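Side-chain contact in UDP-N-acetylglucosamine 3-dehydrogenase (Acidithiobacillus ferrooxidans, PDB 7BVJ), which catalyses the NAD(+)-dependent oxidation of the 3-position of UDP-N-acetylglucosamine to a ketone, a step in making lipid A of bacterial lipopolysaccharide: residues Val11-Leu14 with Gly15-Ala19. Residues are numbered along the deposited sequence; the frame is centred on the assembly and turned at random.
Sequences VGHL and GRFHA. With NAD (nicotinamide-adenine-dinucleotide), chain E.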
# COMPACT_ATOMS: atom_id res chain seq x y z
N VAL A 11 2.92 13.51 -11.35
CA VAL A 11 3.66 12.56 -12.18
C VAL A 11 5.15 12.60 -11.88
O VAL A 11 5.98 12.52 -12.79
CB VAL A 11 3.38 12.77 -13.67
CG1 VAL A 11 2.07 12.09 -14.04
CG2 VAL A 11 3.36 14.26 -14.01
N GLY A 12 5.52 12.73 -10.61
CA GLY A 12 6.89 12.46 -10.24
C GLY A 12 7.26 11.00 -10.43
O GLY A 12 6.75 10.34 -11.34
N HIS A 13 8.21 10.53 -9.64
CA HIS A 13 8.77 9.16 -9.78
C HIS A 13 7.72 8.06 -9.94
O HIS A 13 7.77 7.37 -10.91
CB HIS A 13 9.68 8.81 -8.61
CG HIS A 13 10.38 7.52 -8.83
ND1 HIS A 13 11.55 7.43 -9.51
CD2 HIS A 13 10.06 6.27 -8.47
CE1 HIS A 13 11.94 6.19 -9.53
NE2 HIS A 13 11.06 5.46 -8.89
N LEU A 14 6.81 7.93 -9.01
CA LEU A 14 5.82 6.85 -9.06
C LEU A 14 4.58 7.21 -9.88
O LEU A 14 3.92 6.31 -10.46
CB LEU A 14 5.41 6.49 -7.63
CG LEU A 14 4.24 5.55 -7.34
CD1 LEU A 14 4.53 4.14 -7.86
CD2 LEU A 14 3.99 5.53 -5.84
N GLY A 15 4.22 8.50 -9.92
CA GLY A 15 3.09 8.93 -10.72
C GLY A 15 3.29 8.64 -12.19
O GLY A 15 2.33 8.30 -12.90
N ARG A 16 4.53 8.77 -12.67
CA ARG A 16 4.83 8.42 -14.05
C ARG A 16 4.50 6.96 -14.34
O ARG A 16 3.94 6.64 -15.40
CB ARG A 16 6.30 8.72 -14.34
CG ARG A 16 6.79 8.16 -15.65
CD ARG A 16 8.14 8.78 -16.05
NE ARG A 16 8.77 8.09 -17.18
CZ ARG A 16 9.48 6.97 -17.07
NH1 ARG A 16 9.66 6.41 -15.88
NH2 ARG A 16 10.01 6.42 -18.15
N PHE A 17 4.84 6.04 -13.42
CA PHE A 17 4.49 4.63 -13.60
C PHE A 17 2.98 4.43 -13.66
O PHE A 17 2.48 3.66 -14.48
CB PHE A 17 5.10 3.78 -12.48
CG PHE A 17 6.61 3.75 -12.49
CD1 PHE A 17 7.33 4.19 -11.41
CD2 PHE A 17 7.29 3.29 -13.60
CE1 PHE A 17 8.72 4.17 -11.42
CE2 PHE A 17 8.68 3.27 -13.62
CZ PHE A 17 9.39 3.71 -12.53
N HIS A 18 2.25 5.12 -12.77
CA HIS A 18 0.79 5.09 -12.87
C HIS A 18 0.34 5.48 -14.27
O HIS A 18 -0.54 4.84 -14.86
CB HIS A 18 0.15 6.05 -11.87
CG HIS A 18 0.01 5.50 -10.49
ND1 HIS A 18 -1.22 5.29 -9.90
CD2 HIS A 18 0.93 5.23 -9.54
CE1 HIS A 18 -1.04 4.88 -8.66
NE2 HIS A 18 0.25 4.83 -8.42
N ALA A 19 0.93 6.56 -14.80
CA ALA A 19 0.54 7.06 -16.12
C ALA A 19 0.84 6.05 -17.22
O ALA A 19 0.03 5.86 -18.14
CB ALA A 19 1.24 8.39 -16.40
PA NAD E . 7.81 12.73 -5.96
O1A NAD E . 7.84 14.05 -5.28
O2A NAD E . 8.80 12.10 -6.91
O5B NAD E . 6.46 13.01 -7.04
C5B NAD E . 5.71 14.07 -6.50
C4B NAD E . 5.02 14.83 -7.64
O4B NAD E . 3.91 15.53 -7.14
C3B NAD E . 6.04 15.87 -8.13
O3B NAD E . 6.06 15.68 -9.50
C2B NAD E . 5.40 17.22 -7.74
O2B NAD E . 5.63 18.22 -8.73
C1B NAD E . 3.92 16.82 -7.78
N9A NAD E . 3.05 17.65 -6.96
C8A NAD E . 3.24 18.19 -5.70
N7A NAD E . 2.19 18.87 -5.26
C5A NAD E . 1.25 18.76 -6.27
C6A NAD E . -0.07 19.26 -6.41
N6A NAD E . -0.63 20.02 -5.40
N1A NAD E . -0.78 19.00 -7.54
C2A NAD E . -0.15 18.25 -8.51
N3A NAD E . 1.09 17.70 -8.51
C4A NAD E . 1.77 18.00 -7.35
O3 NAD E . 7.49 11.45 -5.01
PN NAD E . 6.94 10.09 -5.64
O1N NAD E . 6.16 10.04 -6.93
O2N NAD E . 7.96 9.14 -5.10
O5D NAD E . 5.62 9.60 -4.53
O HOH W 1 9.51 7.07 -12.86
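Val11 packs its backbone against Gly15, with Val11 CA 3.9 Å from Gly15 C, where the glycine-rich turn of a Rossmann fold (GxGxxG: Gly10, Gly12, Gly15) runs into helix 13-25. A side chain on Gly15 would collide with that CA, which accounts for the glycine. Val11 CG1, anti to its own carbonyl carbon, passes Gly15 O and points toward the methyl of Ala19; Val31 of the neighbouring strand touches both side chains. At Gly12 a side chain would run into O5B of NAD; its carbonyl accepts the amide of Arg16 in a nearly straight bond (N-H...O 160°), the first turn of the helix.

His13 does two jobs. Its amide donates to NAD O2A at 3.2 Å, while its ring, with CG anti to the backbone N (chi1 -173°), comes beside Phe17, whose edge meets the imidazole face, planes at 79° and ring centroids 5.4 Å apart. The carbonyl O of His13 lies 3.2 Å from Phe17 CD1 and accepts a hydrogen bond from a water that in turn accepts one from Arg16 NH1; this water also sits over one face of Phe17, and Arg16 NE is salt-bridged to Glu45. With an alanine at Phe17, the His13 imidazole is likely to lose its edge-to-face partner and turn more freely.

Leu14 N donates to O1N on the second phosphate at 3.0 Å, so consecutive amides at the helix start grip both phosphates. Leu14 O accepts a hydrogen bond from His18 N, and the leucine's CG rests 4.0 Å from His18 CD2. The His18 nitrogens are engaged by Ser65 and Glu90, and the ring turns its edge to the Leu14 carbonyl, with CD2 lying 3.3 Å from Leu14 O.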